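Local coordinates for protein 4-hydroxy-3-methylbut-2-enyl diphosphate reductase, apicoplast (Plasmodium falciparum, PDB 4N7B) that catalyses the last step of the MEP pathway, reducing 4-hydroxy-3-methylbut-2-enyl diphosphate to isopentenyl and dimethylallyl diphosphate with an iron-sulfur cluster, at residues I252-K257 with I287-A292. Numbering follows the deposited sequence. Where two conformers were deposited one is given.
Sequences IYVKHK and ILIYSA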
ATOM      1  N   ILE A 252       4.838   3.117 -22.542  1.00 68.64           N
ATOM      2  CA  ILE A 252       4.881   4.079 -21.447  1.00 62.67           C
ATOM      3  C   ILE A 252       5.647   3.470 -20.288  1.00 61.56           C
ATOM      4  O   ILE A 252       5.259   2.430 -19.750  1.00 64.51           O
ATOM      5  CB  ILE A 252       3.469   4.457 -20.974  1.00 59.95           C
ATOM      6  CG1 ILE A 252       2.757   5.260 -22.060  1.00 64.79           C
ATOM      7  CG2 ILE A 252       3.529   5.246 -19.673  1.00 57.18           C
ATOM      8  CD1 ILE A 252       3.455   6.566 -22.389  1.00 66.60           C
ATOM      9  N   TYR A 253       6.727   4.128 -19.888  1.00 57.74           N
ATOM     10  CA  TYR A 253       7.632   3.559 -18.902  1.00 59.61           C
ATOM     11  C   TYR A 253       7.212   3.912 -17.490  1.00 59.54           C
ATOM     12  O   TYR A 253       6.897   5.061 -17.193  1.00 54.83           O
ATOM     13  CB  TYR A 253       9.062   4.014 -19.179  1.00 63.43           C
ATOM     14  CG  TYR A 253       9.619   3.359 -20.414  1.00 67.82           C
ATOM     15  CD1 TYR A 253      10.162   2.082 -20.356  1.00 69.31           C
ATOM     16  CD2 TYR A 253       9.565   3.993 -21.648  1.00 68.46           C
ATOM     17  CE1 TYR A 253      10.662   1.467 -21.485  1.00 72.03           C
ATOM     18  CE2 TYR A 253      10.062   3.381 -22.787  1.00 72.38           C
ATOM     19  CZ  TYR A 253      10.610   2.118 -22.697  1.00 72.74           C
ATOM     20  OH  TYR A 253      11.105   1.496 -23.821  1.00 76.62           O
ATOM     21  N   VAL A 254       7.195   2.904 -16.626  1.00 53.96           N
ATOM     22  CA  VAL A 254       6.825   3.101 -15.235  1.00 50.55           C
ATOM     23  C   VAL A 254       7.937   2.581 -14.348  1.00 50.19           C
ATOM     24  O   VAL A 254       8.411   1.465 -14.529  1.00 53.84           O
ATOM     25  CB  VAL A 254       5.544   2.339 -14.886  1.00 50.93           C
ATOM     26  CG1 VAL A 254       5.201   2.529 -13.420  1.00 47.03           C
ATOM     27  CG2 VAL A 254       4.397   2.783 -15.781  1.00 50.41           C
ATOM     28  N   LYS A 255       8.353   3.399 -13.391  1.00 47.60           N
ATOM     29  CA  LYS A 255       9.405   3.018 -12.469  1.00 41.85           C
ATOM     30  C   LYS A 255       8.803   2.218 -11.310  1.00 40.81           C
ATOM     31  O   LYS A 255       7.996   2.734 -10.548  1.00 45.49           O
ATOM     32  CB  LYS A 255      10.129   4.265 -11.971  1.00 48.63           C
ATOM     33  CG  LYS A 255      11.053   4.028 -10.804  1.00 45.17           C
ATOM     34  CD  LYS A 255      12.165   3.044 -11.115  1.00 47.74           C
ATOM     35  CE  LYS A 255      13.083   2.898  -9.897  1.00 55.14           C
ATOM     36  NZ  LYS A 255      14.270   2.017 -10.128  1.00 58.53           N
ATOM     37  N   HIS A 256       9.253   0.967 -11.208  0.53 44.39           N
ATOM     38  CA  HIS A 256       8.672  -0.084 -10.365  0.53 45.52           C
ATOM     39  C   HIS A 256       7.221  -0.371 -10.718  0.53 42.78           C
ATOM     40  O   HIS A 256       6.568   0.414 -11.409  0.53 45.70           O
ATOM     41  CB  HIS A 256       8.802   0.203  -8.863  0.53 48.33           C
ATOM     42  CG  HIS A 256       8.587  -1.015  -8.013  0.53 58.29           C
ATOM     43  ND1 HIS A 256       9.555  -1.985  -7.854  0.53 59.27           N
ATOM     44  CD2 HIS A 256       7.512  -1.445  -7.312  0.53 55.98           C
ATOM     45  CE1 HIS A 256       9.092  -2.947  -7.078  0.53 51.17           C
ATOM     46  NE2 HIS A 256       7.854  -2.644  -6.737  0.53 48.53           N
ATOM     47  N   LYS A 257       6.724  -1.509 -10.246  1.00 45.44           N
ATOM     48  CA  LYS A 257       5.345  -1.893 -10.491  1.00 46.21           C
ATOM     49  C   LYS A 257       4.437  -0.801  -9.929  1.00 44.02           C
ATOM     50  O   LYS A 257       4.637  -0.316  -8.823  1.00 37.52           O
ATOM     51  CB  LYS A 257       5.056  -3.259  -9.884  1.00 43.61           C
ATOM     52  CG  LYS A 257       5.837  -4.363 -10.589  1.00 52.16           C
ATOM     53  CD  LYS A 257       5.499  -5.733 -10.038  1.00 63.26           C
ATOM     54  CE  LYS A 257       6.047  -6.853 -10.930  1.00 68.79           C
ATOM     55  NZ  LYS A 257       5.322  -6.969 -12.237  1.00 74.65           N
ATOM     56  N   ILE A 287       8.402   9.649 -21.491  1.00 78.52           N
ATOM     57  CA  ILE A 287       7.594   9.667 -20.277  1.00 67.70           C
ATOM     58  C   ILE A 287       8.096   8.638 -19.280  1.00 64.60           C
ATOM     59  O   ILE A 287       8.357   7.493 -19.643  1.00 66.11           O
ATOM     60  CB  ILE A 287       6.128   9.301 -20.586  1.00 64.44           C
ATOM     61  CG1 ILE A 287       5.528  10.268 -21.610  1.00 70.44           C
ATOM     62  CG2 ILE A 287       5.301   9.306 -19.318  1.00 63.47           C
ATOM     63  CD1 ILE A 287       4.833  11.464 -20.983  1.00 72.65           C
ATOM     64  N   LEU A 288       8.225   9.045 -18.022  1.00 57.74           N
ATOM     65  CA  LEU A 288       8.428   8.092 -16.948  1.00 54.09           C
ATOM     66  C   LEU A 288       7.469   8.377 -15.816  1.00 53.84           C
ATOM     67  O   LEU A 288       7.376   9.511 -15.349  1.00 54.18           O
ATOM     68  CB  LEU A 288       9.849   8.142 -16.407  1.00 58.83           C
ATOM     69  CG  LEU A 288      10.093   7.154 -15.257  1.00 54.32           C
ATOM     70  CD1 LEU A 288       9.953   5.709 -15.733  1.00 53.49           C
ATOM     71  CD2 LEU A 288      11.463   7.382 -14.661  1.00 52.04           C
ATOM     72  N   ILE A 289       6.772   7.335 -15.372  1.00 45.07           N
ATOM     73  CA  ILE A 289       5.827   7.445 -14.269  1.00 44.66           C
ATOM     74  C   ILE A 289       6.377   6.834 -12.983  1.00 44.64           C
ATOM     75  O   ILE A 289       6.865   5.699 -12.984  1.00 41.81           O
ATOM     76  CB  ILE A 289       4.514   6.743 -14.615  1.00 41.78           C
ATOM     77  CG1 ILE A 289       3.929   7.361 -15.892  1.00 46.07           C
ATOM     78  CG2 ILE A 289       3.542   6.857 -13.466  1.00 37.34           C
ATOM     79  CD1 ILE A 289       2.660   6.703 -16.384  1.00 43.04           C
ATOM     80  N   TYR A 290       6.293   7.579 -11.885  1.00 46.22           N
ATOM     81  CA  TYR A 290       6.698   7.056 -10.584  1.00 43.81           C
ATOM     82  C   TYR A 290       5.504   6.379  -9.922  1.00 44.53           C
ATOM     83  O   TYR A 290       4.399   6.926  -9.905  1.00 41.17           O
ATOM     84  CB  TYR A 290       7.239   8.173  -9.686  1.00 41.77           C
ATOM     85  CG  TYR A 290       8.439   8.891 -10.259  1.00 49.01           C
ATOM     86  CD1 TYR A 290       9.555   8.188 -10.697  1.00 49.39           C
ATOM     87  CD2 TYR A 290       8.452  10.271 -10.383  1.00 50.22           C
ATOM     88  CE1 TYR A 290      10.653   8.846 -11.228  1.00 48.54           C
ATOM     89  CE2 TYR A 290       9.548  10.936 -10.916  1.00 52.47           C
ATOM     90  CZ  TYR A 290      10.642  10.221 -11.338  1.00 50.64           C
ATOM     91  OH  TYR A 290      11.734  10.891 -11.866  1.00 51.87           O
ATOM     92  N   SER A 291       5.724   5.195  -9.367  1.00 39.11           N
ATOM     93  CA  SER A 291       4.630   4.412  -8.815  1.00 35.71           C
ATOM     94  C   SER A 291       4.059   5.027  -7.540  1.00 34.97           C
ATOM     95  O   SER A 291       4.619   5.964  -6.973  1.00 35.70           O
ATOM     96  CB  SER A 291       5.106   2.994  -8.501  1.00 43.95           C
ATOM     97  OG  SER A 291       5.874   2.985  -7.312  1.00 39.74           O
ATOM     98  N   ALA A 292       2.945   4.462  -7.082  1.00 35.39           N
ATOM     99  CA  ALA A 292       2.254   4.932  -5.890  1.00 30.64           C
ATOM    100  C   ALA A 292       3.112   4.897  -4.642  1.00 34.75           C
ATOM    101  O   ALA A 292       2.878   5.667  -3.711  1.00 31.82           O
ATOM    102  CB  ALA A 292       1.018   4.103  -5.676  1.00 30.45           C
TER
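Val254 and Ile289 pair at the middle of two adjacent parallel strands, 252-255 and 287-290, the central pair of one of the four-stranded parallel sheets of the IspH fold. Ile289 is gripped through both of its backbone polar atoms: its N donates to Tyr253 O (2.9 Å), and its O accepts from Lys255 N (2.8 Å) in a bond that is straight at the hydrogen (167°). Each carbonyl also takes a longer CA-H contact, Tyr253 O from Leu288 and Ile289 O from Val254.

On the Val254 and Ile289 face, CG2 of Val254 lies 4.1 Å from CB of Ile289. With CG1 of Ile289 anti to the carbonyl carbon (chi1 -58°) and the chain then extended, its CD1 reaches CG2 of Ile252 at 3.7 Å. On the other face, CD1 of Leu288 lies against the neighbouring backbone, 3.4 Å from Tyr253 O, and touches CB of both Tyr253 and Lys255, while the Tyr290 ring turns an edge to Lys255 CB. Beyond the strands, CB of Ser291 sits 3.4 Å from Lys257 O and 3.6 Å from Lys255 O, where the two segments run on toward His260 and His293, which probably bind the substrate, as in related enzymes.

Helix 232-247 covers Ile252 and Ile289, helix 297-305 packs on Tyr290, and strand 273-276 continues the sheet beyond 252-255, with Glu277 just past its end salt-bridged to Lys255.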